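Class D beta-lactamase (Fusobacterium nucleatum subsp. polymorphum, PDB 4IED) probably hydrolyses beta-lactam antibiotics to substituted beta-amino acids, as a class D serine beta-lactamase of the penicillin-binding transpeptidase fold. Local coordinates at residues L185-D189 with D190-H194; V243-Y246 with F247-I250. All blocks are in the same frame, centred on the assembly; numbering follows the deposited sequence. Where two conformers were deposited one is given.

Contact 1: L185-D189 with D190-H194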
loop_
_atom_site.group_PDB
_atom_site.type_symbol
_atom_site.label_atom_id
_atom_site.label_comp_id
_atom_site.label_asym_id
_atom_site.label_seq_id
_atom_site.Cartn_x
_atom_site.Cartn_y
_atom_site.Cartn_z
ATOM N N LEU A 185 -7.378 1.157 -9.478
ATOM C CA LEU A 185 -6.757 2.309 -10.131
ATOM C C LEU A 185 -7.041 2.406 -11.603
ATOM O O LEU A 185 -7.473 3.415 -12.097
ATOM C CB LEU A 185 -5.259 2.254 -9.881
ATOM C CG LEU A 185 -4.740 2.353 -8.416
ATOM C CD1 LEU A 185 -3.217 2.130 -8.411
ATOM C CD2 LEU A 185 -5.200 3.621 -7.712
ATOM N N GLU A 186 -6.907 1.275 -12.320
ATOM C CA GLU A 186 -7.212 1.296 -13.771
ATOM C C GLU A 186 -7.725 -0.063 -14.141
ATOM O O GLU A 186 -7.031 -1.101 -13.974
ATOM C CB GLU A 186 -5.917 1.526 -14.575
ATOM C CG GLU A 186 -6.135 1.519 -16.069
ATOM C CD GLU A 186 -4.944 1.784 -16.991
ATOM O OE1 GLU A 186 -3.856 2.036 -16.441
ATOM O OE2 GLU A 186 -5.100 1.789 -18.220
ATOM N N LYS A 187 -8.987 -0.046 -14.635
ATOM C CA LYS A 187 -9.686 -1.264 -15.110
ATOM C C LYS A 187 -9.768 -1.156 -16.610
ATOM O O LYS A 187 -10.390 -0.244 -17.153
ATOM C CB LYS A 187 -11.096 -1.333 -14.529
ATOM C CG LYS A 187 -11.857 -2.638 -14.843
ATOM C CD LYS A 187 -12.841 -2.536 -16.005
ATOM C CE LYS A 187 -13.661 -3.802 -16.250
ATOM N NZ LYS A 187 -12.787 -4.865 -16.699
ATOM N N LYS A 188 -9.149 -2.133 -17.287
ATOM C CA LYS A 188 -9.215 -2.299 -18.745
ATOM C C LYS A 188 -9.674 -3.724 -19.082
ATOM O O LYS A 188 -9.808 -4.567 -18.178
ATOM C CB LYS A 188 -7.857 -1.997 -19.424
ATOM C CG LYS A 188 -7.438 -0.506 -19.311
ATOM C CD LYS A 188 -8.393 0.430 -20.094
ATOM C CE LYS A 188 -7.847 1.817 -20.496
ATOM N NZ LYS A 188 -7.456 2.530 -19.285
ATOM N N ASP A 189 -9.916 -4.019 -20.371
ATOM C CA ASP A 189 -10.411 -5.313 -20.710
ATOM C C ASP A 189 -9.417 -6.403 -20.268
ATOM O O ASP A 189 -9.877 -7.482 -19.858
ATOM C CB ASP A 189 -10.670 -5.447 -22.220
ATOM C CG ASP A 189 -11.836 -4.599 -22.721
ATOM O OD1 ASP A 189 -12.612 -4.072 -21.899
ATOM O OD2 ASP A 189 -12.071 -4.646 -23.957
ATOM N N ASP A 190 -8.153 -6.166 -20.449
ATOM C CA ASP A 190 -7.157 -7.196 -20.281
ATOM C C ASP A 190 -6.416 -7.201 -18.960
ATOM O O ASP A 190 -5.586 -8.063 -18.728
ATOM C CB ASP A 190 -6.134 -7.117 -21.407
ATOM C CG ASP A 190 -6.761 -7.251 -22.794
ATOM O OD1 ASP A 190 -7.569 -8.155 -22.986
ATOM O OD2 ASP A 190 -6.362 -6.469 -23.684
ATOM N N PHE A 191 -6.689 -6.213 -18.112
ATOM C CA PHE A 191 -6.060 -6.211 -16.793
ATOM C C PHE A 191 -6.833 -5.238 -15.899
ATOM O O PHE A 191 -7.521 -4.338 -16.393
ATOM C CB PHE A 191 -4.577 -5.710 -16.894
ATOM C CG PHE A 191 -4.455 -4.285 -17.237
ATOM C CD1 PHE A 191 -4.329 -3.334 -16.239
ATOM C CD2 PHE A 191 -4.336 -3.882 -18.547
ATOM C CE1 PHE A 191 -4.248 -2.006 -16.590
ATOM C CE2 PHE A 191 -4.291 -2.521 -18.901
ATOM C CZ PHE A 191 -4.203 -1.619 -17.897
ATOM N N ILE A 192 -6.698 -5.412 -14.591
ATOM C CA ILE A 192 -7.163 -4.414 -13.604
ATOM C C ILE A 192 -6.012 -4.245 -12.570
ATOM O O ILE A 192 -5.500 -5.212 -11.986
ATOM C CB ILE A 192 -8.486 -4.856 -12.934
ATOM C CG1 ILE A 192 -8.955 -3.726 -12.052
ATOM C CG2 ILE A 192 -8.423 -6.134 -12.247
ATOM C CD1 ILE A 192 -10.359 -3.954 -11.583
ATOM N N LEU A 193 -5.615 -2.981 -12.429
ATOM C CA LEU A 193 -4.552 -2.535 -11.532
ATOM C C LEU A 193 -5.221 -1.975 -10.277
ATOM O O LEU A 193 -6.069 -1.102 -10.366
ATOM C CB LEU A 193 -3.772 -1.456 -12.203
ATOM C CG LEU A 193 -2.773 -0.656 -11.365
ATOM C CD1 LEU A 193 -1.667 -1.522 -10.788
ATOM C CD2 LEU A 193 -2.217 0.567 -12.104
ATOM N N HIS A 194 -4.828 -2.546 -9.136
ATOM C CA HIS A 194 -5.128 -2.066 -7.791
ATOM C C HIS A 194 -3.816 -1.621 -7.114
ATOM O O HIS A 194 -2.729 -2.143 -7.350
ATOM C CB HIS A 194 -5.643 -3.191 -6.964
ATOM C CG HIS A 194 -6.948 -3.777 -7.428
ATOM N ND1 HIS A 194 -7.126 -4.680 -8.454
ATOM C CD2 HIS A 194 -8.139 -3.663 -6.808
ATOM C CE1 HIS A 194 -8.419 -5.003 -8.499
ATOM N NE2 HIS A 194 -9.025 -4.451 -7.466
#
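Leu193 O is gripped by two backbone donors of the preceding strand: Leu185 N at 2.8 Å, in the carbonyl plane, and Glu186 N at 3.2 Å, tilted from it. Two residues thus face one, a classic beta bulge in an antiparallel hairpin. Beyond it Leu193 N returns a nearly straight bond (176°) to Glu186 O, and near the turn Lys188 N reaches Phe191 O at 2.9 Å.

Phe191 carries the side-chain contact. Its chi1 of 69° sets CG between the backbone N and the carbonyl carbon, and the ring stands beside the opposing strand. Lys188 runs alongside it, pointing the same way, and lays CB over one face, a CH-pi contact 4.1 Å from the ring centroid. The extended Glu186 chain brings its carboxylate to the ring edge, OE2 lying 3.5 Å from Phe191 CZ, with the two planes 73° apart. Lys188, bent at chi2 and chi4, carries NZ past the ring to Glu186 OE2, a 2.7 Å salt bridge on the anti side, tilted out of the carboxylate plane. On the other sheet face Lys187, in one of its two conformers, crosses Ile192.

Glu186 OE1 has a second cationic partner, Arg244. Two cations, one at each oxygen, would hold the carboxylate's rotation and probably keep it ionised.

Contact 2: V243-Y246 with F247-I250; sequences VREY and FKNI
Tyr246 crosses Phe247 near its root and Ile250 towards its tip. Tyr246 CB lies beside Phe247 N, the next amide along the chain. With CG anti to the backbone N (chi1 171°), the ring swings beside Phe247, and Tyr246 CD2 stands over the centre of the Phe247 ring, 3.9 Å above its plane. Tyr246 CE2 continues over that face, 3.9 Å from Phe247 CE1, and also meets Ile250 CD1 at 3.7 Å. Tyr246 CZ and OH lie by Ile250 CD1 and also by CG2. The aromatic pair is T-shaped: Tyr246 presents its ring edge to the Phe247 face, with planes at 77° and centroids 5.2 Å apart. Val243, side by side with Phe247, meets its ring at the edge, Val243 CG1 lying in the plane and 3.7 Å from Phe247 CD2.

The backbone is in its last alpha-helical turns. Phe247 N bonds to Val243 O at 3.0 Å in a fairly straight i to i+4 link (168°), and Lys248 N and Asn249 N follow to Arg244 O and Glu245 O. Ile250, the first residue to leave helical phi/psi, still donates its N to Tyr246 O.

On the polar flank Glu245 forms salt bridges outside the helix, with Lys25 and Arg24 of helix 16-25, while Arg244 NE pairs with Glu240 one turn earlier in the same helix. Val243, Tyr246 and Phe247 instead lie against strand 29-35, touching Phe31 and Val33; Tyr246 also meets Met18 of helix 16-25, while Phe247 reaches Ile215 of strand 208-216.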
loop_
_atom_site.group_PDB
_atom_site.type_symbol
_atom_site.label_atom_id
_atom_site.label_comp_id
_atom_site.label_asym_id
_atom_site.label_seq_id
_atom_site.Cartn_x
_atom_site.Cartn_y
_atom_site.Cartn_z
ATOM N N VAL A 243 6.817 1.059 -12.117
ATOM C CA VAL A 243 5.912 -0.102 -12.138
ATOM C C VAL A 243 5.191 -0.291 -13.459
ATOM O O VAL A 243 5.218 -1.419 -14.042
ATOM C CB VAL A 243 4.928 -0.028 -10.959
ATOM C CG1 VAL A 243 3.913 -1.190 -11.037
ATOM C CG2 VAL A 243 5.686 -0.107 -9.649
ATOM N N ARG A 244 4.655 0.793 -14.013
ATOM C CA ARG A 244 3.972 0.655 -15.332
ATOM C C ARG A 244 4.941 0.303 -16.406
ATOM O O ARG A 244 4.622 -0.434 -17.331
ATOM C CB ARG A 244 3.214 1.964 -15.611
ATOM C CG ARG A 244 1.962 2.165 -14.833
ATOM C CD ARG A 244 1.242 3.479 -15.099
ATOM N NE ARG A 244 -0.064 3.514 -14.486
ATOM C CZ ARG A 244 -1.161 3.093 -15.093
ATOM N NH1 ARG A 244 -1.146 2.554 -16.289
ATOM N NH2 ARG A 244 -2.312 3.169 -14.416
ATOM N N GLU A 245 6.194 0.795 -16.371
ATOM C CA GLU A 245 7.141 0.501 -17.450
ATOM C C GLU A 245 7.435 -1.004 -17.427
ATOM O O GLU A 245 7.502 -1.654 -18.467
ATOM C CB GLU A 245 8.413 1.374 -17.312
ATOM C CG GLU A 245 8.175 2.817 -17.782
ATOM C CD GLU A 245 9.363 3.763 -17.800
ATOM O OE1 GLU A 245 10.477 3.313 -18.154
ATOM O OE2 GLU A 245 9.081 5.009 -17.550
ATOM N N TYR A 246 7.633 -1.597 -16.252
ATOM C CA TYR A 246 7.877 -3.027 -16.186
ATOM C C TYR A 246 6.665 -3.792 -16.710
ATOM O O TYR A 246 6.816 -4.752 -17.510
ATOM C CB TYR A 246 8.150 -3.459 -14.714
ATOM C CG TYR A 246 8.193 -4.970 -14.539
ATOM C CD1 TYR A 246 9.316 -5.647 -14.891
ATOM C CD2 TYR A 246 7.118 -5.679 -14.059
ATOM C CE1 TYR A 246 9.440 -7.037 -14.838
ATOM C CE2 TYR A 246 7.189 -7.095 -14.023
ATOM C CZ TYR A 246 8.343 -7.742 -14.375
ATOM O OH TYR A 246 8.481 -9.129 -14.287
ATOM N N PHE A 247 5.456 -3.449 -16.266
ATOM C CA PHE A 247 4.269 -4.213 -16.723
ATOM C C PHE A 247 3.932 -3.995 -18.199
ATOM O O PHE A 247 3.378 -4.905 -18.819
ATOM C CB PHE A 247 3.098 -4.002 -15.808
ATOM C CG PHE A 247 3.223 -4.728 -14.504
ATOM C CD1 PHE A 247 3.138 -6.139 -14.483
ATOM C CD2 PHE A 247 3.349 -4.063 -13.324
ATOM C CE1 PHE A 247 3.309 -6.830 -13.365
ATOM C CE2 PHE A 247 3.506 -4.805 -12.137
ATOM C CZ PHE A 247 3.429 -6.168 -12.170
ATOM N N LYS A 248 4.417 -2.897 -18.795
ATOM C CA LYS A 248 4.264 -2.714 -20.247
ATOM C C LYS A 248 5.296 -3.628 -20.939
ATOM O O LYS A 248 4.944 -4.291 -21.975
ATOM C CB LYS A 248 4.478 -1.256 -20.615
ATOM C CG LYS A 248 3.215 -0.402 -20.338
ATOM C CD LYS A 248 3.311 1.052 -20.642
ATOM C CE LYS A 248 4.377 1.853 -19.864
ATOM N NZ LYS A 248 4.500 3.208 -20.386
ATOM N N ASN A 249 6.522 -3.754 -20.408
ATOM C CA ASN A 249 7.573 -4.626 -20.962
ATOM C C ASN A 249 7.159 -6.097 -21.071
ATOM O O ASN A 249 7.507 -6.783 -22.006
ATOM C CB ASN A 249 8.836 -4.528 -20.093
ATOM C CG ASN A 249 9.996 -5.335 -20.661
ATOM O OD1 ASN A 249 10.412 -6.353 -20.095
ATOM N ND2 ASN A 249 10.540 -4.874 -21.721
ATOM N N ILE A 250 6.379 -6.539 -20.108
ATOM C CA ILE A 250 5.912 -7.882 -20.055
ATOM C C ILE A 250 4.469 -8.039 -20.579
ATOM O O ILE A 250 3.839 -9.092 -20.452
ATOM C CB ILE A 250 6.115 -8.609 -18.728
ATOM C CG1 ILE A 250 5.327 -7.984 -17.593
ATOM C CG2 ILE A 250 7.569 -8.654 -18.291
ATOM C CD1 ILE A 250 5.126 -8.947 -16.435
#

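Overall arrangement
Contact 1 comes first along the chain, in the hairpin of strands 184-187 and 192-200 at one border of the antiparallel sheet; contact 2 follows in the C-terminal helix 238-249, which packs against that sheet. Their centres lie about 13 Å apart, on the same side of the chain's centre. Glu186 OE1 and Arg244 NH1 join them directly by a 2.8 Å salt bridge, and Leu193 CD2 packs on Arg244 NH2. Strand 208-216 is shared ground, Ile215 touching Phe191, Leu193 and Phe247. The last helix is thereby tied to the edge hairpin as well as to the inner strands of the transpeptidase-like domain.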